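Long-range contacts in probable TonB-dependent siderophore receptor PiuA (Acinetobacter baumannii, PDB 5FP1), which is probably involved in the first step of iron uptake, binding iron-chelating siderophores at the outer membrane, and may bind ferric enterobactin with micromolar affinity: residues T325-F330 / S356-D361; I101-S106 / M291-K296; T255-K260 / G314-R319. One frame throughout, in Å; residues are numbered along the deposited sequence.

Contact 1: T325-F330 / S356-D361. With C8E ((hydroxyethyloxy)tri(ethyloxy)octane), chain D; C8E ((hydroxyethyloxy)tri(ethyloxy)octane), chain J.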
loop_
_atom_site.group_PDB
_atom_site.type_symbol
_atom_site.label_atom_id
_atom_site.label_comp_id
_atom_site.label_asym_id
_atom_site.label_seq_id
_atom_site.Cartn_x
_atom_site.Cartn_y
_atom_site.Cartn_z
ATOM N N THR A 325 4.781 -9.625 15.893
ATOM C CA THR A 325 3.428 -10.034 15.584
ATOM C C THR A 325 3.421 -11.378 14.877
ATOM O O THR A 325 4.315 -11.684 14.059
ATOM C CB THR A 325 2.651 -9.008 14.731
ATOM O OG1 THR A 325 3.310 -8.770 13.462
ATOM C CG2 THR A 325 2.501 -7.694 15.502
ATOM N N ASP A 326 2.343 -12.111 15.112
ATOM C CA ASP A 326 2.140 -13.409 14.457
ATOM C C ASP A 326 0.661 -13.548 14.185
ATOM O O ASP A 326 -0.154 -13.615 15.108
ATOM C CB ASP A 326 2.633 -14.539 15.352
ATOM C CG ASP A 326 2.578 -15.910 14.666
ATOM O OD1 ASP A 326 1.804 -16.105 13.728
ATOM O OD2 ASP A 326 3.297 -16.810 15.105
ATOM N N SER A 327 0.316 -13.524 12.911
ATOM C CA SER A 327 -1.067 -13.520 12.496
ATOM C C SER A 327 -1.398 -14.698 11.578
ATOM O O SER A 327 -0.617 -15.044 10.700
ATOM C CB SER A 327 -1.375 -12.215 11.774
ATOM O OG SER A 327 -2.682 -12.245 11.212
ATOM N N GLU A 328 -2.594 -15.251 11.744
ATOM C CA GLU A 328 -3.143 -16.249 10.822
ATOM C C GLU A 328 -4.534 -15.840 10.395
ATOM O O GLU A 328 -5.353 -15.423 11.230
ATOM C CB GLU A 328 -3.200 -17.645 11.494
ATOM C CG GLU A 328 -1.812 -18.104 11.880
ATOM C CD GLU A 328 -1.745 -19.551 12.396
ATOM O OE1 GLU A 328 -2.791 -20.231 12.509
ATOM O OE2 GLU A 328 -0.619 -19.989 12.697
ATOM N N THR A 329 -4.801 -15.962 9.106
ATOM C CA THR A 329 -6.104 -15.550 8.574
ATOM C C THR A 329 -6.656 -16.626 7.646
ATOM O O THR A 329 -5.922 -17.195 6.849
ATOM C CB THR A 329 -5.988 -14.237 7.754
ATOM O OG1 THR A 329 -5.297 -13.236 8.525
ATOM C CG2 THR A 329 -7.361 -13.744 7.364
ATOM N N PHE A 330 -7.945 -16.896 7.755
ATOM C CA PHE A 330 -8.651 -17.725 6.779
ATOM C C PHE A 330 -9.762 -16.903 6.165
ATOM O O PHE A 330 -10.534 -16.258 6.887
ATOM C CB PHE A 330 -9.292 -18.955 7.439
ATOM C CG PHE A 330 -10.208 -19.728 6.498
ATOM C CD1 PHE A 330 -9.688 -20.437 5.435
ATOM C CD2 PHE A 330 -11.574 -19.692 6.664
ATOM C CE1 PHE A 330 -10.519 -21.122 4.552
ATOM C CE2 PHE A 330 -12.410 -20.366 5.788
ATOM C CZ PHE A 330 -11.879 -21.058 4.720
ATOM N N SER A 356 -14.423 -14.387 6.886
ATOM C CA SER A 356 -13.005 -14.439 7.272
ATOM C C SER A 356 -12.817 -14.401 8.749
ATOM O O SER A 356 -13.623 -13.834 9.487
ATOM C CB SER A 356 -12.188 -13.296 6.659
ATOM O OG SER A 356 -12.687 -12.069 7.088
ATOM N N LYS A 357 -11.719 -14.991 9.191
ATOM C CA LYS A 357 -11.372 -14.932 10.585
ATOM C C LYS A 357 -9.867 -14.811 10.719
ATOM O O LYS A 357 -9.109 -15.559 10.098
ATOM C CB LYS A 357 -11.880 -16.155 11.346
ATOM C CG LYS A 357 -11.660 -16.023 12.839
ATOM C CD LYS A 357 -12.111 -17.274 13.592
ATOM C CE LYS A 357 -12.079 -17.037 15.085
ATOM N NZ LYS A 357 -12.819 -18.127 15.785
ATOM N N GLN A 358 -9.456 -13.847 11.520
ATOM C CA GLN A 358 -8.044 -13.550 11.703
ATOM C C GLN A 358 -7.727 -13.556 13.181
ATOM O O GLN A 358 -8.457 -12.979 13.974
ATOM C CB GLN A 358 -7.719 -12.177 11.135
ATOM C CG GLN A 358 -6.246 -11.853 11.192
ATOM C CD GLN A 358 -5.897 -10.467 10.634
ATOM O OE1 GLN A 358 -6.757 -9.693 10.151
ATOM N NE2 GLN A 358 -4.629 -10.140 10.733
ATOM N N LYS A 359 -6.599 -14.164 13.537
ATOM C CA LYS A 359 -6.114 -14.163 14.910
ATOM C C LYS A 359 -4.656 -13.737 14.932
ATOM O O LYS A 359 -3.821 -14.247 14.172
ATOM C CB LYS A 359 -6.237 -15.547 15.564
ATOM C CG LYS A 359 -7.673 -16.054 15.643
ATOM C CD LYS A 359 -7.853 -17.245 16.594
ATOM C CE LYS A 359 -7.806 -16.840 18.075
ATOM N NZ LYS A 359 -9.113 -16.346 18.634
ATOM N N THR A 360 -4.355 -12.821 15.836
ATOM C CA THR A 360 -3.018 -12.182 15.916
ATOM C C THR A 360 -2.560 -12.161 17.347
ATOM O O THR A 360 -3.334 -11.778 18.234
ATOM C CB THR A 360 -3.064 -10.710 15.404
ATOM O OG1 THR A 360 -3.452 -10.706 14.030
ATOM C CG2 THR A 360 -1.687 -10.011 15.506
ATOM N N ASP A 361 -1.311 -12.585 17.568
ATOM C CA ASP A 361 -0.596 -12.349 18.812
ATOM C C ASP A 361 0.362 -11.172 18.630
ATOM O O ASP A 361 1.051 -11.081 17.613
ATOM C CB ASP A 361 0.229 -13.588 19.198
ATOM C CG ASP A 361 -0.639 -14.755 19.690
ATOM O OD1 ASP A 361 -1.745 -14.509 20.179
ATOM O OD2 ASP A 361 -0.186 -15.912 19.629
HETATM C C1 C8E D . 4.110 -13.384 18.427
HETATM C C2 C8E D . 4.012 -12.347 19.526
HETATM C C3 C8E D . 4.695 -12.895 20.773
HETATM C C4 C8E D . 5.635 -11.878 21.386
HETATM C C5 C8E D . 5.829 -12.104 22.877
HETATM C C6 C8E D . 6.343 -13.493 23.210
HETATM C C7 C8E D . 6.544 -13.599 24.711
HETATM C C8 C8E D . 7.845 -14.296 25.074
HETATM O O9 C8E D . 7.942 -14.327 26.500
HETATM C C1 C8E J . -7.817 -18.384 13.140
HETATM C C2 C8E J . -7.809 -18.261 11.633
HETATM C C3 C8E J . -6.885 -19.297 10.994
HETATM C C4 C8E J . -7.637 -20.580 10.651
HETATM C C5 C8E J . -6.718 -21.661 10.090
HETATM C C6 C8E J . -5.970 -21.154 8.868
HETATM C C7 C8E J . -4.652 -20.474 9.246
HETATM C C8 C8E J . -3.688 -20.460 8.068
HETATM O O9 C8E J . -2.398 -20.851 8.537
HETATM C C10 C8E J . -1.334 -20.625 7.599
HETATM C C11 C8E J . -1.700 -21.021 6.168
HETATM O O12 C8E J . -0.534 -21.054 5.330
HETATM O O HOH W 1 -2.183 -16.083 15.663
#

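Contact 2: I101-S106 / M291-K296. With C8E ((hydroxyethyloxy)tri(ethyloxy)octane), chain J.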
loop_
_atom_site.group_PDB
_atom_site.type_symbol
_atom_site.label_atom_id
_atom_site.label_comp_id
_atom_site.label_asym_id
_atom_site.label_seq_id
_atom_site.Cartn_x
_atom_site.Cartn_y
_atom_site.Cartn_z
ATOM N N ILE A 101 -8.619 -10.657 -2.172
ATOM C CA ILE A 101 -8.802 -11.076 -0.782
ATOM C C ILE A 101 -7.923 -10.219 0.112
ATOM O O ILE A 101 -6.744 -10.013 -0.194
ATOM C CB ILE A 101 -8.448 -12.565 -0.636
ATOM C CG1 ILE A 101 -9.497 -13.372 -1.421
ATOM C CG2 ILE A 101 -8.391 -12.974 0.837
ATOM C CD1 ILE A 101 -9.458 -14.869 -1.201
ATOM N N ARG A 102 -8.512 -9.676 1.176
ATOM C CA ARG A 102 -7.789 -8.780 2.078
ATOM C C ARG A 102 -6.619 -9.516 2.739
ATOM O O ARG A 102 -6.779 -10.625 3.230
ATOM C CB ARG A 102 -8.709 -8.231 3.169
ATOM C CG ARG A 102 -8.134 -6.990 3.837
ATOM C CD ARG A 102 -8.828 -6.642 5.141
ATOM N NE ARG A 102 -10.275 -6.506 4.925
ATOM C CZ ARG A 102 -10.951 -5.366 4.792
ATOM N NH1 ARG A 102 -10.341 -4.181 4.869
ATOM N NH2 ARG A 102 -12.280 -5.410 4.616
ATOM N N ASN A 103 -5.453 -8.888 2.738
ATOM C CA ASN A 103 -4.284 -9.447 3.389
ATOM C C ASN A 103 -3.506 -8.275 3.946
ATOM O O ASN A 103 -2.431 -7.919 3.430
ATOM C CB ASN A 103 -3.454 -10.221 2.360
ATOM C CG ASN A 103 -2.372 -11.067 3.002
ATOM O OD1 ASN A 103 -2.638 -11.848 3.906
ATOM N ND2 ASN A 103 -1.151 -10.912 2.535
ATOM N N SER A 104 -4.083 -7.638 4.958
ATOM C CA SER A 104 -3.593 -6.346 5.445
ATOM C C SER A 104 -2.872 -6.409 6.777
ATOM O O SER A 104 -2.997 -5.501 7.581
ATOM C CB SER A 104 -4.747 -5.335 5.551
ATOM O OG SER A 104 -5.087 -4.881 4.257
ATOM N N THR A 105 -2.073 -7.443 6.986
ATOM C CA THR A 105 -1.077 -7.413 8.026
ATOM C C THR A 105 0.088 -6.581 7.546
ATOM O O THR A 105 0.352 -6.489 6.329
ATOM C CB THR A 105 -0.620 -8.856 8.366
ATOM O OG1 THR A 105 -0.349 -9.562 7.153
ATOM C CG2 THR A 105 -1.755 -9.592 9.108
ATOM N N SER A 106 0.841 -6.021 8.475
ATOM C CA SER A 106 1.943 -5.173 8.048
ATOM C C SER A 106 3.047 -5.981 7.353
ATOM O O SER A 106 3.582 -6.965 7.897
ATOM C CB SER A 106 2.522 -4.401 9.200
ATOM O OG SER A 106 3.491 -3.472 8.734
ATOM N N MET A 291 -8.548 -19.004 1.130
ATOM C CA MET A 291 -7.169 -18.470 1.306
ATOM C C MET A 291 -6.765 -18.563 2.764
ATOM O O MET A 291 -7.519 -18.212 3.654
ATOM C CB MET A 291 -6.999 -17.023 0.816
ATOM C CG MET A 291 -5.752 -16.268 1.413
ATOM S SD MET A 291 -5.494 -14.791 0.405
ATOM C CE MET A 291 -4.539 -13.824 1.538
ATOM N N TYR A 292 -5.563 -19.069 2.981
ATOM C CA TYR A 292 -5.008 -19.255 4.295
ATOM C C TYR A 292 -3.732 -18.405 4.316
ATOM O O TYR A 292 -2.884 -18.545 3.441
ATOM C CB TYR A 292 -4.652 -20.739 4.502
ATOM C CG TYR A 292 -5.827 -21.721 4.354
ATOM C CD1 TYR A 292 -6.253 -22.170 3.091
ATOM C CD2 TYR A 292 -6.498 -22.208 5.478
ATOM C CE1 TYR A 292 -7.313 -23.047 2.962
ATOM C CE2 TYR A 292 -7.563 -23.087 5.356
ATOM C CZ TYR A 292 -7.955 -23.501 4.097
ATOM O OH TYR A 292 -9.002 -24.370 3.982
ATOM N N ALA A 293 -3.594 -17.504 5.280
ATOM C CA ALA A 293 -2.410 -16.642 5.310
ATOM C C ALA A 293 -1.757 -16.673 6.672
ATOM O O ALA A 293 -2.430 -16.661 7.694
ATOM C CB ALA A 293 -2.753 -15.209 4.931
ATOM N N LYS A 294 -0.434 -16.695 6.678
ATOM C CA LYS A 294 0.318 -16.605 7.920
ATOM C C LYS A 294 1.296 -15.452 7.732
ATOM O O LYS A 294 1.965 -15.361 6.699
ATOM C CB LYS A 294 1.065 -17.911 8.202
ATOM C CG LYS A 294 2.038 -17.796 9.370
ATOM C CD LYS A 294 1.811 -18.866 10.405
ATOM C CE LYS A 294 2.699 -18.687 11.617
ATOM N NZ LYS A 294 1.865 -18.854 12.831
ATOM N N SER A 295 1.347 -14.542 8.694
ATOM C CA SER A 295 2.163 -13.346 8.535
ATOM C C SER A 295 2.855 -13.017 9.852
ATOM O O SER A 295 2.188 -12.831 10.884
ATOM C CB SER A 295 1.283 -12.163 8.089
ATOM O OG SER A 295 2.077 -11.011 7.810
ATOM N N LYS A 296 4.185 -12.959 9.809
ATOM C CA LYS A 296 4.998 -12.617 10.972
ATOM C C LYS A 296 5.822 -11.373 10.727
ATOM O O LYS A 296 6.282 -11.134 9.622
ATOM C CB LYS A 296 5.932 -13.787 11.325
ATOM C CG LYS A 296 5.154 -15.068 11.573
ATOM C CD LYS A 296 6.038 -16.275 11.886
ATOM C CE LYS A 296 6.724 -16.103 13.221
ATOM N NZ LYS A 296 7.017 -17.422 13.854
HETATM C C1 C8E J . -7.817 -18.384 13.140
HETATM C C2 C8E J . -7.809 -18.261 11.633
HETATM C C3 C8E J . -6.885 -19.297 10.994
HETATM C C4 C8E J . -7.637 -20.580 10.651
HETATM C C5 C8E J . -6.718 -21.661 10.090
HETATM C C6 C8E J . -5.970 -21.154 8.868
HETATM C C7 C8E J . -4.652 -20.474 9.246
HETATM C C8 C8E J . -3.688 -20.460 8.068
HETATM O O9 C8E J . -2.398 -20.851 8.537
HETATM C C10 C8E J . -1.334 -20.625 7.599
HETATM C C11 C8E J . -1.700 -21.021 6.168
HETATM O O12 C8E J . -0.534 -21.054 5.330
HETATM O O HOH W 2 5.272 -9.211 7.538
HETATM O O HOH W 3 2.817 -9.044 9.503
#

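Contact 3: T255-K260 / G314-R319. With PO4 (phosphate ion), chain B.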
loop_
_atom_site.group_PDB
_atom_site.type_symbol
_atom_site.label_atom_id
_atom_site.label_comp_id
_atom_site.label_asym_id
_atom_site.label_seq_id
_atom_site.Cartn_x
_atom_site.Cartn_y
_atom_site.Cartn_z
ATOM N N THR A 255 22.307 10.328 5.459
ATOM C CA THR A 255 22.697 10.099 6.855
ATOM C C THR A 255 21.750 9.086 7.515
ATOM O O THR A 255 20.521 9.177 7.374
ATOM C CB THR A 255 22.718 11.418 7.645
ATOM O OG1 THR A 255 23.685 12.314 7.058
ATOM C CG2 THR A 255 23.062 11.177 9.099
ATOM N N TYR A 256 22.321 8.117 8.218
ATOM C CA TYR A 256 21.544 7.061 8.882
ATOM C C TYR A 256 21.661 7.135 10.385
ATOM O O TYR A 256 22.770 7.037 10.919
ATOM C CB TYR A 256 22.035 5.696 8.417
ATOM C CG TYR A 256 21.326 4.494 8.998
ATOM C CD1 TYR A 256 20.006 4.195 8.670
ATOM C CD2 TYR A 256 21.999 3.615 9.849
ATOM C CE1 TYR A 256 19.386 3.062 9.179
ATOM C CE2 TYR A 256 21.394 2.493 10.355
ATOM C CZ TYR A 256 20.083 2.202 10.016
ATOM O OH TYR A 256 19.497 1.060 10.546
ATOM N N TYR A 257 20.525 7.287 11.061
ATOM C CA TYR A 257 20.478 7.366 12.508
ATOM C C TYR A 257 20.058 6.101 13.213
ATOM O O TYR A 257 19.891 6.091 14.443
ATOM C CB TYR A 257 19.563 8.526 12.934
ATOM C CG TYR A 257 20.069 9.856 12.508
ATOM C CD1 TYR A 257 21.317 10.307 12.919
ATOM C CD2 TYR A 257 19.340 10.664 11.620
ATOM C CE1 TYR A 257 21.801 11.538 12.511
ATOM C CE2 TYR A 257 19.815 11.897 11.223
ATOM C CZ TYR A 257 21.055 12.323 11.654
ATOM O OH TYR A 257 21.547 13.530 11.228
ATOM N N GLY A 258 19.914 5.010 12.464
ATOM C CA GLY A 258 19.652 3.733 13.068
ATOM C C GLY A 258 20.885 3.162 13.770
ATOM O O GLY A 258 21.990 3.694 13.656
ATOM N N TRP A 259 20.674 2.078 14.486
ATOM C CA TRP A 259 21.690 1.472 15.338
ATOM C C TRP A 259 21.835 0.031 14.874
ATOM O O TRP A 259 21.079 -0.850 15.284
ATOM C CB TRP A 259 21.233 1.580 16.774
ATOM C CG TRP A 259 22.223 1.256 17.828
ATOM C CD1 TRP A 259 23.466 0.689 17.678
ATOM C CD2 TRP A 259 22.043 1.469 19.216
ATOM N NE1 TRP A 259 24.079 0.565 18.906
ATOM C CE2 TRP A 259 23.226 1.033 19.869
ATOM C CE3 TRP A 259 21.018 2.031 19.981
ATOM C CZ2 TRP A 259 23.390 1.123 21.249
ATOM C CZ3 TRP A 259 21.187 2.127 21.352
ATOM C CH2 TRP A 259 22.371 1.662 21.978
ATOM N N LYS A 260 22.799 -0.206 13.992
ATOM C CA LYS A 260 22.826 -1.450 13.260
ATOM C C LYS A 260 23.058 -2.677 14.100
ATOM O O LYS A 260 22.529 -3.752 13.765
ATOM C CB LYS A 260 23.796 -1.389 12.079
ATOM C CG LYS A 260 23.307 -0.406 11.033
ATOM C CD LYS A 260 24.208 -0.362 9.831
ATOM C CE LYS A 260 23.979 -1.527 8.917
ATOM N NZ LYS A 260 24.526 -1.179 7.596
ATOM N N GLY A 314 23.406 19.019 18.563
ATOM C CA GLY A 314 24.181 18.249 17.606
ATOM C C GLY A 314 24.214 16.743 17.867
ATOM O O GLY A 314 25.111 16.049 17.388
ATOM N N LEU A 315 23.216 16.248 18.584
ATOM C CA LEU A 315 23.128 14.837 18.930
ATOM C C LEU A 315 21.741 14.249 18.550
ATOM O O LEU A 315 20.759 14.971 18.392
ATOM C CB LEU A 315 23.406 14.650 20.426
ATOM C CG LEU A 315 24.844 15.013 20.893
ATOM C CD1 LEU A 315 24.906 15.003 22.412
ATOM C CD2 LEU A 315 25.854 14.074 20.274
ATOM N N VAL A 316 21.693 12.929 18.400
ATOM C CA VAL A 316 20.461 12.191 18.110
ATOM C C VAL A 316 20.374 10.977 18.994
ATOM O O VAL A 316 21.260 10.103 18.955
ATOM C CB VAL A 316 20.432 11.725 16.631
ATOM C CG1 VAL A 316 19.225 10.807 16.336
ATOM C CG2 VAL A 316 20.412 12.909 15.721
ATOM N N TRP A 317 19.293 10.907 19.768
ATOM C CA TRP A 317 18.990 9.784 20.638
ATOM C C TRP A 317 18.325 8.659 19.844
ATOM O O TRP A 317 17.390 8.916 19.098
ATOM C CB TRP A 317 18.029 10.221 21.731
ATOM C CG TRP A 317 17.575 9.138 22.659
ATOM C CD1 TRP A 317 18.361 8.287 23.369
ATOM C CD2 TRP A 317 16.222 8.808 23.007
ATOM N NE1 TRP A 317 17.590 7.432 24.115
ATOM C CE2 TRP A 317 16.273 7.728 23.912
ATOM C CE3 TRP A 317 14.981 9.330 22.661
ATOM C CZ2 TRP A 317 15.129 7.166 24.477
ATOM C CZ3 TRP A 317 13.836 8.761 23.226
ATOM C CH2 TRP A 317 13.926 7.695 24.117
ATOM N N HIS A 318 18.827 7.435 19.990
ATOM C CA HIS A 318 18.295 6.284 19.252
ATOM C C HIS A 318 17.023 5.718 19.926
ATOM O O HIS A 318 17.059 4.616 20.457
ATOM C CB HIS A 318 19.286 5.120 19.196
ATOM C CG HIS A 318 20.569 5.393 18.474
ATOM N ND1 HIS A 318 20.635 5.655 17.119
ATOM C CD2 HIS A 318 21.855 5.355 18.911
ATOM C CE1 HIS A 318 21.904 5.783 16.759
ATOM N NE2 HIS A 318 22.662 5.611 17.829
ATOM N N ARG A 319 15.903 6.448 19.849
ATOM C CA ARG A 319 14.620 5.993 20.374
ATOM C C ARG A 319 14.245 4.670 19.739
ATOM O O ARG A 319 14.325 4.523 18.534
ATOM C CB ARG A 319 13.519 7.027 20.097
ATOM C CG ARG A 319 12.098 6.505 20.234
ATOM C CD ARG A 319 11.683 6.085 21.650
ATOM N NE ARG A 319 10.481 5.260 21.530
ATOM C CZ ARG A 319 9.222 5.692 21.540
ATOM N NH1 ARG A 319 8.927 6.949 21.785
ATOM N NH2 ARG A 319 8.248 4.828 21.342
HETATM P P PO4 B . 6.353 9.338 21.130
HETATM O O1 PO4 B . 7.274 10.299 21.851
HETATM O O2 PO4 B . 7.188 8.573 20.125
HETATM O O3 PO4 B . 5.240 10.096 20.408
HETATM O O4 PO4 B . 5.742 8.370 22.129
#

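Contact 1: T325-F330 / S356-D361
The carbonyl oxygen of Lys359 is held from two directions: Glu328 N donates to Lys359 O over 2.9 Å, and a water that also reaches Asp326 O donates to it as well. Lys359 N donates back to Glu328 O, which makes this a hydrogen-bonded pair. Asp326 with Asp361 and Phe330 with Lys357 close similar two-bond rings, and between these rings the CA-H groups of Ser327 and Gln358 lean on carbonyl oxygens of the other strand. Residues 325-330 and 356-361 run antiparallel, their axes at 168°, in a hairpin of strands 315-341 and 346-368 that belongs to the wall of the 22-stranded barrel of TonB-dependent receptors. Its faces differ sharply. Ser327, Thr329, Gln358 and Thr360 share the face turned to the plug, where the short Ser327 and Thr329 side chains put hydroxyl oxygens beside the longer Gln358 chain. Gln358 has its CG anti to the backbone N (chi1 -175°) and an extended chain beyond, which carries NE2 diagonally to Ser327 OG at 2.9 Å, the acceptor lying in the amide plane. On the way its CG passes 3.2 Å from Thr329 OG1. The other face meets detergent: Lys359 CG lies 3.4 Å from C1 of one C8E chain, whose C4 reaches Phe330 CB, while C1 of a second C8E sits 3.6 Å from Asp326 CB. Here aliphatic stems suit the alkyl chains, while Asp326 OD1 and Glu328 OE2 both form salt bridges with Lys294 NZ, and Lys359 NZ is hydrogen-bonded to Thr415 OG1.

Contact 2: I101-S106 / M291-K296
Met291 reaches from the barrel wall to the plug and meets Ile101 first. Its CB lies 3.8 Å from Ile101 CD1; the chain then runs out with CG anti to the backbone N (chi1 160°) and stays extended, so that SD comes 3.4 Å from Ile101 CG2 and the methyl CE ends beside Asn103, 3.6 Å from its OD1. The two apolar side chains lie antiparallel, side by side, whereas the methionine chain runs roughly perpendicular to that of Asn103. This is the plug-to-barrel interface of a TonB-dependent receptor: residues 101-106 leave the edge strand 101-102 of the plug sheet and follow part of barrel strand 284-304, the direction from Ile101 to Ser106 being 2° from that of Met291 to Ser295. The backbones remain well separated, the CA atoms of Asn103 and Ala293 being 7.7 Å apart, and the contact is made by side chains. A long, unbranched methionine suits a place where a wall residue must reach across, and Ile98 of the plug and Ile271 of the barrel add further apolar contacts to it. Beyond it the single methyl of Ala293 meets the amide of Asn103, whose OD1 rests 3.5 Å from Ala293 CB. The interface then turns polar. Thr105 OG1 and Ser295 OG approach to 2.9 Å; Thr105 OG1 is hydrogen-bonded to Gln107 OE1, and Ser295 OG to Asn269 OD1. The short hydroxyl side chain of Ser295 also lets its OG share a water with Ser106 O, the water donating to both. A second water spans from Ser106 O to Lys296 O, donating to the latter over 3.0 Å.

Contact 3: T255-K260 / G314-R319
Val316 lays its CG2 methyl over one face of the Tyr257 ring, 4.1 Å from the ring centroid and displaced toward the rim, a CH-pi contact in which the nearest ring atom is CE1. With CG1 anti to the backbone N (chi1 173°), both methyls face the tyrosine, and CG1 settles near Tyr257 CG; a beta-branched residue thus spreads two methyls against one flat ring. The tyrosine hydroxyl is satisfied elsewhere, by Leu394 O, and Pro304 touches both partners. These residues belong to the outset of strand 315-341 of the TonB-dependent receptor barrel, well out from the centre of the chain, and to the long connection between strands 234-238 and 264-279 that packs against it. His318 follows, the centre of an inverse gamma turn, and brings an imidazole whose edge offers an N-H for hydrogen bonding and whose pi face accepts C-H groups. Its ND1 lies 2.8 Å from Tyr257 O, a weak hydrogen bond because the N-H...O angle is only 127°; the oxygen is near the plane of the imidazole, at its edge. Over the ring sits Trp259 CB, 4.1 Å from the centroid and almost on its normal. The five-membered ring of the indole is tilted by 31° to the imidazole, an oblique pairing. Trp259 CE3 comes within 3.6 Å of His318 CD2. Arg319 leads off from this cluster toward Asp306, with which NH1 forms a salt bridge; the same nitrogen, Arg319 NH1, makes a weak bond of 2.9 Å to O2 of a phosphate ion, probably from the crystallisation liquor.

Contacts 1 and 2 adjoin, their centres about 7 Å apart, and both involve the barrel wall: strand 284-304 pairs with strand 315-341, which pairs in turn with 346-368. Contact 1 is built on backbone bonds within that wall and meets detergent, while contact 2 joins wall to plug through side chains and water. Backbone pairing of Ala293 with Thr329 connects the two, the rings of Tyr292 and Phe330 meet, and Thr105 of the plug touches Gln358. Contact 3 uses strand 315-341 again, with its centre about 34 Å from that of contact 1. All its touching residues are buried, against a mixture in the other two, and aromatic packing stands in place of the backbone ladder of contact 1.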